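Long-range contacts in putative secreted cellulose-binding protein (Streptomyces coelicolor, PDB 4OY6), which oxidises cellulose as a copper-dependent lytic polysaccharide monooxygenase of family AA10, and is probably secreted: residues A[55-60]-A[172-177]; A[96-101]-A[153-158]; A[102-107]-A[147-152]; A[113-118]-A[162-167]. All coordinates share one frame; numbering follows the deposited sequence. Where two conformers were deposited one is given.

Interaction 1 of 4, residues A[55-60]-A[172-177]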
loop_
_atom_site.group_PDB
_atom_site.type_symbol
_atom_site.label_atom_id
_atom_site.label_comp_id
_atom_site.label_asym_id
_atom_site.label_seq_id
_atom_site.Cartn_x
_atom_site.Cartn_y
_atom_site.Cartn_z
ATOM N N GLY A 55 -2.684 17.704 3.456
ATOM C CA GLY A 55 -2.424 18.597 4.578
ATOM C C GLY A 55 -1.786 17.971 5.789
ATOM O O GLY A 55 -1.840 18.546 6.872
ATOM N N SER A 56 -1.155 16.805 5.625
ATOM C CA SER A 56 -0.570 16.132 6.792
ATOM C C SER A 56 0.635 16.868 7.384
ATOM O O SER A 56 1.004 16.595 8.519
ATOM C CB SER A 56 -0.136 14.710 6.455
ATOM O OG SER A 56 -1.188 13.903 5.939
ATOM N N ALA A 57 1.268 17.739 6.603
ATOM C CA ALA A 57 2.433 18.507 7.058
ATOM C C ALA A 57 3.516 17.600 7.651
ATOM O O ALA A 57 4.218 17.956 8.601
ATOM C CB ALA A 57 2.034 19.615 8.027
ATOM N N GLY A 58 3.665 16.428 7.048
ATOM C CA GLY A 58 4.727 15.502 7.409
ATOM C C GLY A 58 4.512 14.723 8.695
ATOM O O GLY A 58 5.373 13.927 9.092
ATOM N N ASP A 59 3.387 14.938 9.362
ATOM C CA ASP A 59 3.170 14.332 10.673
ATOM C C ASP A 59 2.227 13.145 10.535
ATOM O O ASP A 59 1.058 13.203 10.907
ATOM C CB ASP A 59 2.645 15.346 11.692
ATOM C CG ASP A 59 2.694 14.806 13.115
ATOM O OD1 ASP A 59 3.077 13.623 13.327
ATOM O OD2 ASP A 59 2.350 15.566 14.027
ATOM N N PHE A 60 2.751 12.056 9.990
ATOM C CA PHE A 60 1.889 10.971 9.575
ATOM C C PHE A 60 1.288 10.187 10.732
ATOM O O PHE A 60 0.134 9.776 10.663
ATOM C CB PHE A 60 2.592 10.071 8.558
ATOM C CG PHE A 60 3.148 10.826 7.384
ATOM C CD1 PHE A 60 2.339 11.690 6.659
ATOM C CD2 PHE A 60 4.483 10.732 7.032
ATOM C CE1 PHE A 60 2.859 12.423 5.606
ATOM C CE2 PHE A 60 5.001 11.467 5.973
ATOM C CZ PHE A 60 4.194 12.317 5.265
ATOM N N HIS A 172 3.267 18.591 -5.862
ATOM C CA HIS A 172 2.402 19.690 -6.378
ATOM C C HIS A 172 1.677 20.486 -5.282
ATOM O O HIS A 172 1.218 21.625 -5.507
ATOM C CB HIS A 172 1.379 19.164 -7.387
ATOM C CG HIS A 172 0.422 18.153 -6.822
ATOM N ND1 HIS A 172 0.832 16.980 -6.225
ATOM C CD2 HIS A 172 -0.931 18.149 -6.773
ATOM C CE1 HIS A 172 -0.229 16.290 -5.846
ATOM N NE2 HIS A 172 -1.309 16.987 -6.157
ATOM N N MET A 173 1.593 19.882 -4.100
ATOM C CA MET A 173 0.923 20.424 -2.926
ATOM C C MET A 173 1.178 19.430 -1.781
ATOM O O MET A 173 1.812 18.381 -1.983
ATOM C CB MET A 173 -0.577 20.604 -3.182
ATOM C CG MET A 173 -1.252 19.288 -3.557
ATOM S SD MET A 173 -2.966 19.359 -4.090
ATOM C CE MET A 173 -3.395 20.216 -2.675
ATOM N N ASP A 174 0.696 19.741 -0.586
ATOM C CA ASP A 174 0.860 18.838 0.552
ATOM C C ASP A 174 -0.200 17.736 0.433
ATOM O O ASP A 174 -1.314 17.845 0.949
ATOM C CB ASP A 174 0.762 19.574 1.887
ATOM C CG ASP A 174 1.015 18.668 3.078
ATOM O OD1 ASP A 174 1.418 17.508 2.862
ATOM O OD2 ASP A 174 0.793 19.097 4.233
ATOM N N GLN A 175 0.173 16.692 -0.284
ATOM C CA GLN A 175 -0.698 15.546 -0.529
ATOM C C GLN A 175 0.177 14.299 -0.439
ATOM O O GLN A 175 1.290 14.264 -0.977
ATOM C CB GLN A 175 -1.333 15.655 -1.897
ATOM C CG GLN A 175 -2.283 14.527 -2.249
ATOM C CD GLN A 175 -2.965 14.797 -3.560
ATOM O OE1 GLN A 175 -2.417 14.538 -4.635
ATOM N NE2 GLN A 175 -4.151 15.373 -3.483
ATOM N N THR A 176 -0.337 13.288 0.249
ATOM C CA THR A 176 0.452 12.118 0.608
ATOM C C THR A 176 -0.382 10.865 0.346
ATOM O O THR A 176 -1.558 10.807 0.702
ATOM C CB THR A 176 0.814 12.141 2.100
ATOM O OG1 THR A 176 1.216 13.459 2.498
ATOM C CG2 THR A 176 1.913 11.121 2.413
ATOM N N TYR A 177 0.250 9.859 -0.263
ATOM C CA TYR A 177 -0.362 8.569 -0.560
ATOM C C TYR A 177 0.245 7.510 0.346
ATOM O O TYR A 177 1.445 7.521 0.570
ATOM C CB TYR A 177 -0.169 8.204 -2.035
ATOM C CG TYR A 177 -0.729 9.217 -2.998
ATOM C CD1 TYR A 177 -0.130 10.462 -3.175
ATOM C CD2 TYR A 177 -1.861 8.942 -3.742
ATOM C CE1 TYR A 177 -0.656 11.386 -4.064
ATOM C CE2 TYR A 177 -2.407 9.880 -4.630
ATOM C CZ TYR A 177 -1.795 11.111 -4.766
ATOM O OH TYR A 177 -2.339 12.042 -5.627
HETATM O O HOH W 1 -0.893 14.847 3.442
HETATM O O HOH W 2 2.665 15.755 4.486
#
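Gly55 and Asp174 bring their backbones together where a type I' beta turn, Ser56 to Asp59, meets the loop that leads into strand 175-184 of the immunoglobulin-like (E-set) sandwich. Gly55 N donates to Asp174 O at 2.9 Å. Asp174 is itself the centre of an inverse gamma turn, and its side chain reaches back to the other segment. With CG anti to the backbone N (chi1 -176°), the carboxylate extends to the turn, where Asp174 OD2 uses its syn lone pair to accept from Ala57 N at 2.8 Å. The other oxygen, OD1, accepts from a water that also takes the N-H of Gly58, so both carboxylate oxygens serve the same turn; Gln169 adds a second bond to OD1. A further water joins the strand to the turn, accepting from Ser56 N and donating to Thr176 OG1, which is also hydrogen-bonded to Gln169. Below this polar layer the contact becomes apolar: Phe60 and Thr176 approach from opposite directions, and the ring also packs on Ile167 and Leu114. Its meeting with the threonine is oblique, Phe60 CE1 lying 3.6 Å from the methyl CG2 of Thr176.

Interaction 2 of 4, residues A[96-101]-A[153-158]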
loop_
_atom_site.group_PDB
_atom_site.type_symbol
_atom_site.label_atom_id
_atom_site.label_comp_id
_atom_site.label_asym_id
_atom_site.label_seq_id
_atom_site.Cartn_x
_atom_site.Cartn_y
_atom_site.Cartn_z
ATOM N N ASP A 96 15.231 -10.117 -1.715
ATOM C CA ASP A 96 15.653 -9.232 -0.624
ATOM C C ASP A 96 15.843 -7.786 -1.103
ATOM O O ASP A 96 15.540 -6.836 -0.352
ATOM C CB ASP A 96 16.955 -9.710 0.002
ATOM C CG ASP A 96 16.843 -10.950 0.863
ATOM O OD1 ASP A 96 15.759 -11.503 1.045
ATOM O OD2 ASP A 96 17.936 -11.350 1.352
ATOM N N ASP A 97 16.369 -7.647 -2.313
ATOM C CA ASP A 97 16.440 -6.375 -3.007
ATOM C C ASP A 97 15.297 -6.365 -4.013
ATOM O O ASP A 97 15.183 -7.278 -4.839
ATOM C CB ASP A 97 17.763 -6.198 -3.768
ATOM C CG ASP A 97 18.978 -6.294 -2.886
ATOM O OD1 ASP A 97 18.904 -5.960 -1.701
ATOM O OD2 ASP A 97 20.021 -6.681 -3.428
ATOM N N PHE A 98 14.456 -5.347 -3.960
ATOM C CA PHE A 98 13.301 -5.276 -4.844
ATOM C C PHE A 98 13.011 -3.815 -5.131
ATOM O O PHE A 98 13.406 -2.908 -4.391
ATOM C CB PHE A 98 12.078 -5.989 -4.237
ATOM C CG PHE A 98 11.587 -5.392 -2.955
ATOM C CD1 PHE A 98 12.167 -5.736 -1.743
ATOM C CD2 PHE A 98 10.531 -4.482 -2.936
ATOM C CE1 PHE A 98 11.721 -5.171 -0.541
ATOM C CE2 PHE A 98 10.082 -3.949 -1.746
ATOM C CZ PHE A 98 10.686 -4.277 -0.554
ATOM N N THR A 99 12.348 -3.591 -6.252
ATOM C CA THR A 99 11.985 -2.242 -6.668
ATOM C C THR A 99 10.533 -1.964 -6.361
ATOM O O THR A 99 9.660 -2.726 -6.746
ATOM C CB THR A 99 12.229 -2.063 -8.170
ATOM O OG1 THR A 99 13.609 -2.298 -8.453
ATOM C CG2 THR A 99 11.866 -0.667 -8.641
ATOM N N VAL A 100 10.277 -0.878 -5.661
ATOM C CA VAL A 100 8.927 -0.367 -5.496
ATOM C C VAL A 100 8.651 0.554 -6.670
ATOM O O VAL A 100 9.355 1.568 -6.862
ATOM C CB VAL A 100 8.759 0.361 -4.151
ATOM C CG1 VAL A 100 7.390 1.010 -4.073
ATOM C CG2 VAL A 100 8.983 -0.613 -3.004
ATOM N N LYS A 101 7.650 0.176 -7.469
ATOM C CA LYS A 101 7.287 0.930 -8.665
ATOM C C LYS A 101 5.922 1.536 -8.473
ATOM O O LYS A 101 4.951 0.844 -8.202
ATOM C CB LYS A 101 7.292 0.061 -9.920
ATOM C CG LYS A 101 6.947 0.857 -11.173
ATOM C CD LYS A 101 6.967 -0.038 -12.394
ATOM C CE LYS A 101 6.506 0.697 -13.632
ATOM N NZ LYS A 101 6.657 -0.155 -14.839
ATOM N N VAL A 153 14.871 -0.749 -3.296
ATOM C CA VAL A 153 14.925 -1.099 -1.878
ATOM C C VAL A 153 15.872 -2.270 -1.674
ATOM O O VAL A 153 15.889 -3.209 -2.473
ATOM C CB VAL A 153 13.492 -1.440 -1.341
ATOM C CG1 VAL A 153 13.525 -1.886 0.126
ATOM C CG2 VAL A 153 12.580 -0.231 -1.475
ATOM N N SER A 154 16.627 -2.234 -0.590
ATOM C CA SER A 154 17.497 -3.339 -0.222
ATOM C C SER A 154 17.237 -3.703 1.217
ATOM O O SER A 154 17.356 -2.864 2.126
ATOM C CB SER A 154 18.964 -2.946 -0.374
ATOM O OG SER A 154 19.828 -4.002 0.008
ATOM N N THR A 155 16.932 -4.983 1.447
ATOM C CA THR A 155 16.743 -5.520 2.787
ATOM C C THR A 155 17.580 -6.780 2.940
ATOM O O THR A 155 17.981 -7.382 1.945
ATOM C CB THR A 155 15.262 -5.873 3.090
ATOM O OG1 THR A 155 14.881 -7.041 2.354
ATOM C CG2 THR A 155 14.337 -4.693 2.765
ATOM N N SER A 156 17.823 -7.159 4.186
ATOM C CA SER A 156 18.417 -8.448 4.510
ATOM C C SER A 156 17.818 -8.944 5.812
ATOM O O SER A 156 17.479 -8.153 6.675
ATOM C CB SER A 156 19.944 -8.343 4.633
ATOM O OG SER A 156 20.555 -7.888 3.445
ATOM N N GLY A 157 17.695 -10.260 5.947
ATOM C CA GLY A 157 17.170 -10.858 7.164
ATOM C C GLY A 157 15.665 -10.870 7.303
ATOM O O GLY A 157 15.148 -11.217 8.366
ATOM N N LEU A 158 14.953 -10.508 6.243
ATOM C CA LEU A 158 13.485 -10.601 6.246
ATOM C C LEU A 158 13.074 -11.862 5.512
ATOM O O LEU A 158 13.563 -12.124 4.426
ATOM C CB LEU A 158 12.867 -9.379 5.587
ATOM C CG LEU A 158 13.321 -8.043 6.170
ATOM C CD1 LEU A 158 12.627 -6.890 5.464
ATOM C CD2 LEU A 158 13.080 -7.955 7.674
HETATM O O HOH W 3 18.238 -12.205 3.958
HETATM O O HOH W 4 15.199 -13.452 2.786
HETATM O O HOH W 5 19.944 -7.536 0.140
#
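Phe98 and Val153 lie side by side on one face of the antiparallel pair formed by strands 97-104 and 148-154 of the E-set sandwich and point the same way, their backbones paired by two hydrogen bonds. The first torsion of Phe98 places CG between the backbone N and the carbonyl carbon (chi1 62°), and Val153 CB comes over one ring face, 4.2 Å from the centroid, in a CH-pi contact. Val153 then spreads its two methyls: CG1 lies 3.8 Å from Phe98 CZ, while CG2 meets Val100 CG2. On the other face Ser154 OG donates to Asp97 OD1 at 2.8 Å, coming from above the carboxylate plane. Beyond the last strand pair, Asp96 O receives both Thr155 OG1 (2.8 Å), in the carbonyl plane on a lone pair, and Thr155 N (2.9 Å), from above that plane. A valine in place of Thr155 would probably leave Asp96 O without its in-plane hydroxyl bond. Three waters bridge the Asp96 and Asp97 carboxylates to the backbone of 155-158. Apolar contacts, to which Val137 adds on Val153, thus give way to polar bonds on the Asp97/Ser154 face and past the strand end, where waters and the doubly used Asp96 O extend the pairing.

Interaction 3 of 4, residues A[102-107]-A[147-152]. With NA (sodium ion), chain L; ZN (zinc ion), chain H.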
loop_
_atom_site.group_PDB
_atom_site.type_symbol
_atom_site.label_atom_id
_atom_site.label_comp_id
_atom_site.label_asym_id
_atom_site.label_seq_id
_atom_site.Cartn_x
_atom_site.Cartn_y
_atom_site.Cartn_z
ATOM N N LEU A 102 5.877 2.846 -8.615
ATOM C CA LEU A 102 4.649 3.581 -8.599
ATOM C C LEU A 102 4.300 4.125 -9.972
ATOM O O LEU A 102 5.169 4.591 -10.715
ATOM C CB LEU A 102 4.706 4.769 -7.669
ATOM C CG LEU A 102 4.846 4.437 -6.207
ATOM C CD1 LEU A 102 6.308 4.484 -5.806
ATOM C CD2 LEU A 102 3.969 5.381 -5.385
ATOM N N HIS A 103 3.014 4.082 -10.296
ATOM C CA HIS A 103 2.510 4.706 -11.501
ATOM C C HIS A 103 1.711 5.908 -11.060
ATOM O O HIS A 103 0.860 5.789 -10.184
ATOM C CB HIS A 103 1.615 3.740 -12.285
ATOM C CG HIS A 103 1.143 4.312 -13.574
ATOM N ND1 HIS A 103 1.974 4.428 -14.663
ATOM C CD2 HIS A 103 -0.044 4.822 -13.951
ATOM C CE1 HIS A 103 1.320 4.999 -15.656
ATOM N NE2 HIS A 103 0.093 5.234 -15.253
ATOM N N ASP A 104 1.979 7.036 -11.708
ATOM C CA ASP A 104 1.349 8.329 -11.427
ATOM C C ASP A 104 0.716 8.879 -12.688
ATOM O O ASP A 104 1.418 9.203 -13.635
ATOM C CB ASP A 104 2.398 9.311 -10.873
ATOM C CG ASP A 104 1.850 10.688 -10.552
ATOM O OD1 ASP A 104 0.616 10.898 -10.636
ATOM O OD2 ASP A 104 2.696 11.543 -10.195
ATOM N N GLN A 105 -0.604 8.990 -12.678
ATOM C CA GLN A 105 -1.356 9.486 -13.825
ATOM C C GLN A 105 -1.074 10.964 -14.143
ATOM O O GLN A 105 -1.335 11.415 -15.241
ATOM C CB GLN A 105 -2.874 9.288 -13.601
ATOM C CG GLN A 105 -3.332 7.852 -13.299
ATOM C CD GLN A 105 -3.079 6.826 -14.399
ATOM O OE1 GLN A 105 -2.057 6.835 -15.078
ATOM N NE2 GLN A 105 -4.020 5.907 -14.552
ATOM N N ALA A 106 -0.574 11.701 -13.165
ATOM C CA ALA A 106 -0.458 13.157 -13.240
ATOM C C ALA A 106 0.991 13.684 -13.269
ATOM O O ALA A 106 1.194 14.884 -13.418
ATOM C CB ALA A 106 -1.198 13.779 -12.070
ATOM N N SER A 107 1.992 12.828 -13.133
ATOM C CA SER A 107 3.388 13.286 -13.088
ATOM C C SER A 107 3.607 14.415 -12.085
ATOM O O SER A 107 4.183 15.471 -12.393
ATOM C CB SER A 107 3.898 13.695 -14.477
ATOM O OG SER A 107 3.757 12.622 -15.395
ATOM N N GLN A 147 5.592 9.703 -15.120
ATOM C CA GLN A 147 4.476 8.780 -14.998
ATOM C C GLN A 147 4.801 7.540 -14.171
ATOM O O GLN A 147 3.889 6.823 -13.768
ATOM C CB GLN A 147 3.951 8.367 -16.363
ATOM C CG GLN A 147 3.126 9.452 -17.026
ATOM C CD GLN A 147 2.019 8.834 -17.836
ATOM O OE1 GLN A 147 2.281 8.176 -18.837
ATOM N NE2 GLN A 147 0.775 8.993 -17.384
ATOM N N ASN A 148 6.090 7.280 -13.937
ATOM C CA ASN A 148 6.495 6.170 -13.100
ATOM C C ASN A 148 7.654 6.601 -12.209
ATOM O O ASN A 148 8.518 7.348 -12.649
ATOM C CB ASN A 148 6.888 4.970 -13.971
ATOM C CG ASN A 148 5.741 4.496 -14.829
ATOM O OD1 ASN A 148 4.849 3.777 -14.355
ATOM N ND2 ASN A 148 5.721 4.926 -16.090
ATOM N N TYR A 149 7.663 6.097 -10.982
ATOM C CA TYR A 149 8.782 6.279 -10.049
ATOM C C TYR A 149 9.238 4.903 -9.591
ATOM O O TYR A 149 8.399 4.047 -9.275
ATOM C CB TYR A 149 8.378 7.124 -8.819
ATOM C CG TYR A 149 7.582 8.360 -9.168
ATOM C CD1 TYR A 149 8.163 9.425 -9.839
ATOM C CD2 TYR A 149 6.246 8.451 -8.856
ATOM C CE1 TYR A 149 7.408 10.533 -10.196
ATOM C CE2 TYR A 149 5.498 9.558 -9.186
ATOM C CZ TYR A 149 6.073 10.596 -9.874
ATOM O OH TYR A 149 5.323 11.696 -10.245
ATOM N N GLU A 150 10.543 4.699 -9.508
ATOM C CA GLU A 150 11.106 3.467 -8.993
ATOM C C GLU A 150 12.009 3.743 -7.794
ATOM O O GLU A 150 12.876 4.645 -7.847
ATOM C CB GLU A 150 11.912 2.741 -10.077
ATOM C CG GLU A 150 11.052 2.221 -11.204
ATOM C CD GLU A 150 11.758 1.280 -12.152
ATOM O OE1 GLU A 150 12.960 1.011 -11.995
ATOM O OE2 GLU A 150 11.081 0.789 -13.070
ATOM N N ILE A 151 11.777 3.002 -6.720
ATOM C CA ILE A 151 12.583 3.086 -5.512
ATOM C C ILE A 151 13.294 1.744 -5.334
ATOM O O ILE A 151 12.641 0.737 -5.075
ATOM C CB ILE A 151 11.767 3.360 -4.241
ATOM C CG1 ILE A 151 10.878 4.592 -4.396
ATOM C CG2 ILE A 151 12.709 3.519 -3.055
ATOM C CD1 ILE A 151 9.482 4.399 -3.918
ATOM N N PRO A 152 14.623 1.722 -5.494
ATOM C CA PRO A 152 15.368 0.465 -5.319
ATOM C C PRO A 152 15.588 0.217 -3.849
ATOM O O PRO A 152 16.362 0.918 -3.207
ATOM C CB PRO A 152 16.672 0.717 -6.052
ATOM C CG PRO A 152 16.853 2.203 -5.980
ATOM C CD PRO A 152 15.500 2.840 -5.876
HETATM NA NA NA L . 3.299 3.024 -15.255
HETATM ZN ZN ZN H . -1.290 5.855 -16.466
HETATM O O HOH W 6 3.120 1.116 -14.506
#
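Leu102 pairs with Tyr149 through two backbone hydrogen bonds, while its CD1 meets Ile151 CD1 at 3.7 Å. The His103 ring, its CG trans to the backbone N (chi1 -176°), lies on the opposite face of the sheet beside Asn148, with ring and amide planes 48° apart. His103 ND1 and Asn148 OD1 are 3.0 Å apart because both bind an ion modelled as sodium, at 2.0 and 1.9 Å respectively; distances this short for sodium leave its identity doubtful, and a water adds a further ligand. The other ring nitrogen, His103 NE2, binds a zinc ion together with Gln105 OE1. Asp104 N donates almost straight to Gln147 O (176°). Tyr149 OH donates to the anti lone pair of Asp104 OD2 at 2.6 Å, near the phenol ring plane, and OD2 also accepts from His108 N. Asp104 OD1 closes an Asx turn with Ala106 N and accepts from His1 N. Replacing Asp104 by alanine is likely to leave the Tyr149 hydroxyl and Ala106 N without this acceptor, and His1 N and His108 N each one acceptor short. His1 and His108 bind copper, so Asp104 contributes second-shell bonds to the histidine brace characteristic of lytic polysaccharide monooxygenases.

Interaction 4 of 4, residues A[113-118]-A[162-167]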
loop_
_atom_site.group_PDB
_atom_site.type_symbol
_atom_site.label_atom_id
_atom_site.label_comp_id
_atom_site.label_asym_id
_atom_site.label_seq_id
_atom_site.Cartn_x
_atom_site.Cartn_y
_atom_site.Cartn_z
ATOM N N PHE A 113 9.956 9.724 -0.917
ATOM C CA PHE A 113 9.266 8.505 -0.512
ATOM C C PHE A 113 9.877 8.002 0.777
ATOM O O PHE A 113 11.084 8.072 0.982
ATOM C CB PHE A 113 9.413 7.395 -1.563
ATOM C CG PHE A 113 8.832 7.740 -2.910
ATOM C CD1 PHE A 113 7.497 7.544 -3.165
ATOM C CD2 PHE A 113 9.627 8.241 -3.931
ATOM C CE1 PHE A 113 6.957 7.840 -4.401
ATOM C CE2 PHE A 113 9.089 8.540 -5.179
ATOM C CZ PHE A 113 7.751 8.345 -5.407
ATOM N N LEU A 114 9.021 7.482 1.645
ATOM C CA LEU A 114 9.436 6.684 2.810
ATOM C C LEU A 114 8.955 5.269 2.555
ATOM O O LEU A 114 7.809 5.057 2.166
ATOM C CB LEU A 114 8.821 7.206 4.104
ATOM C CG LEU A 114 8.981 8.686 4.377
ATOM C CD1 LEU A 114 8.208 9.060 5.639
ATOM C CD2 LEU A 114 10.430 9.123 4.441
ATOM N N VAL A 115 9.818 4.289 2.804
ATOM C CA VAL A 115 9.411 2.903 2.649
ATOM C C VAL A 115 9.738 2.175 3.949
ATOM O O VAL A 115 10.849 2.257 4.459
ATOM C CB VAL A 115 10.131 2.203 1.473
ATOM C CG1 VAL A 115 9.569 0.808 1.281
ATOM C CG2 VAL A 115 10.022 3.014 0.192
ATOM N N TYR A 116 8.730 1.479 4.457
ATOM C CA TYR A 116 8.830 0.657 5.641
ATOM C C TYR A 116 8.484 -0.783 5.299
ATOM O O TYR A 116 7.807 -1.056 4.323
ATOM C CB TYR A 116 7.856 1.115 6.736
ATOM C CG TYR A 116 7.994 2.548 7.166
ATOM C CD1 TYR A 116 7.365 3.571 6.448
ATOM C CD2 TYR A 116 8.769 2.907 8.260
ATOM C CE1 TYR A 116 7.484 4.883 6.829
ATOM C CE2 TYR A 116 8.898 4.235 8.650
ATOM C CZ TYR A 116 8.242 5.211 7.932
ATOM O OH TYR A 116 8.372 6.511 8.308
ATOM N N VAL A 117 8.920 -1.698 6.149
ATOM C CA VAL A 117 8.461 -3.087 6.080
ATOM C C VAL A 117 8.117 -3.538 7.493
ATOM O O VAL A 117 8.741 -3.114 8.470
ATOM C CB VAL A 117 9.503 -4.045 5.423
ATOM C CG1 VAL A 117 8.964 -5.464 5.351
ATOM C CG2 VAL A 117 9.891 -3.594 4.014
ATOM N N THR A 118 7.135 -4.408 7.622
ATOM C CA THR A 118 6.820 -4.989 8.927
ATOM C C THR A 118 8.019 -5.781 9.449
ATOM O O THR A 118 8.741 -6.454 8.699
ATOM C CB THR A 118 5.561 -5.862 8.872
ATOM O OG1 THR A 118 5.698 -6.829 7.832
ATOM C CG2 THR A 118 4.335 -5.007 8.628
ATOM N N HIS A 162 5.305 -10.353 4.813
ATOM C CA HIS A 162 5.432 -8.993 5.342
ATOM C C HIS A 162 4.468 -8.046 4.642
ATOM O O HIS A 162 3.842 -8.406 3.648
ATOM C CB HIS A 162 6.874 -8.447 5.173
ATOM C CG HIS A 162 7.887 -9.149 6.024
ATOM N ND1 HIS A 162 8.447 -8.567 7.138
ATOM C CD2 HIS A 162 8.398 -10.395 5.949
ATOM C CE1 HIS A 162 9.255 -9.442 7.716
ATOM N NE2 HIS A 162 9.239 -10.559 7.011
ATOM N N VAL A 163 4.371 -6.838 5.172
ATOM C CA VAL A 163 3.742 -5.725 4.460
ATOM C C VAL A 163 4.800 -4.659 4.256
ATOM O O VAL A 163 5.526 -4.303 5.203
ATOM C CB VAL A 163 2.535 -5.127 5.227
ATOM C CG1 VAL A 163 1.782 -4.130 4.356
ATOM C CG2 VAL A 163 1.597 -6.203 5.718
ATOM N N VAL A 164 4.881 -4.164 3.024
ATOM C CA VAL A 164 5.659 -2.986 2.675
ATOM C C VAL A 164 4.699 -1.796 2.761
ATOM O O VAL A 164 3.577 -1.863 2.271
ATOM C CB VAL A 164 6.266 -3.091 1.275
ATOM C CG1 VAL A 164 6.989 -1.817 0.892
ATOM C CG2 VAL A 164 7.174 -4.292 1.154
ATOM N N TYR A 165 5.138 -0.727 3.425
ATOM C CA TYR A 165 4.346 0.490 3.533
ATOM C C TYR A 165 5.131 1.610 2.870
ATOM O O TYR A 165 6.190 1.995 3.347
ATOM C CB TYR A 165 4.055 0.821 4.981
ATOM C CG TYR A 165 2.964 1.839 5.237
ATOM C CD1 TYR A 165 1.708 1.708 4.661
ATOM C CD2 TYR A 165 3.127 2.888 6.152
ATOM C CE1 TYR A 165 0.664 2.566 4.982
ATOM C CE2 TYR A 165 2.099 3.744 6.476
ATOM C CZ TYR A 165 0.859 3.568 5.889
ATOM O OH TYR A 165 -0.159 4.408 6.277
ATOM N N THR A 166 4.595 2.098 1.756
ATOM C CA THR A 166 5.214 3.143 0.987
ATOM C C THR A 166 4.413 4.425 1.145
ATOM O O THR A 166 3.203 4.441 0.941
ATOM C CB THR A 166 5.264 2.766 -0.514
ATOM O OG1 THR A 166 6.027 1.577 -0.695
ATOM C CG2 THR A 166 5.859 3.875 -1.341
ATOM N N ILE A 167 5.113 5.477 1.548
ATOM C CA ILE A 167 4.524 6.803 1.709
ATOM C C ILE A 167 5.112 7.713 0.639
ATOM O O ILE A 167 6.319 7.923 0.596
ATOM C CB ILE A 167 4.765 7.365 3.124
ATOM C CG1 ILE A 167 4.245 6.380 4.181
ATOM C CG2 ILE A 167 4.107 8.724 3.262
ATOM C CD1 ILE A 167 4.406 6.812 5.610
#
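His162 closes the end of an antiparallel strand pair in the E-set sandwich: its ND1 donates to Thr118 O at 2.6 Å, the acceptor lying almost in the ring plane while the donor stands above the carbonyl plane. The Val117 side chain crosses that of His162 at about a right angle, CG1 lying 3.6 Å from ND1. The ring also meets Phe185 edge-to-face. Val163 continues the link to Thr118, its N donating to Thr118 OG1 at 3.0 Å, so this hydroxyl stands in for a backbone acceptor. The torsion that makes this possible holds OG1 between the backbone N and the carbonyl carbon (chi1 53°); CG2 is then turned onto Val163 CB. Val164 divides its methyls between two neighbours on one face, CG1 touching Val115 CG1 at 3.7 Å and CG2 touching Val117 CG2. Tyr165 lies on the other face, its CB 4.2 Å from Tyr116 CB, and its hydroxyl reaches out of the pair to Leu69 O. Two backbone bonds join these tyrosines. Thr166 returns to the valine face, side by side with Val115. Ile167 pairs its backbone with Leu114 and lays CD1 obliquely against Tyr116 CE1, 3.8 Å away. Both faces are lined largely by branched aliphatic and aromatic groups. Backbone groups turned toward the partner strand are met within the pair, while the alternate ones of Val115, Val117 and His162 bond to the flanking strands. The chemistry implies a buried seam of regular backbone bonds, in which side-chain hydrogen bonds across the pair occur at the His162-Thr118 end.

Interaction 4 is the buried centre of the sandwich, whereas the other three are partly buried. Interactions 2 and 3 are consecutive lengths of one strand pair, 97-104 with 148-154, joined where Val100 meets Ile151; their apolar sides pack against interaction 4, through Phe98 on Val164 and through Leu102 and Ile151 on Phe113. Interaction 1 shares the sheet of interaction 4, strand 175-184 neighbouring 161-170, and Phe60 and Thr176 pack on Ile167 on the face turned away from strands 97-104 and 148-154. Chemistry follows place: regular backbone bonds and aliphatic contacts in interaction 4, carboxylate, hydroxyl and water bonds around loops in interactions 1 and 2, and metal ligands with copper-site second-shell bonds in interaction 3.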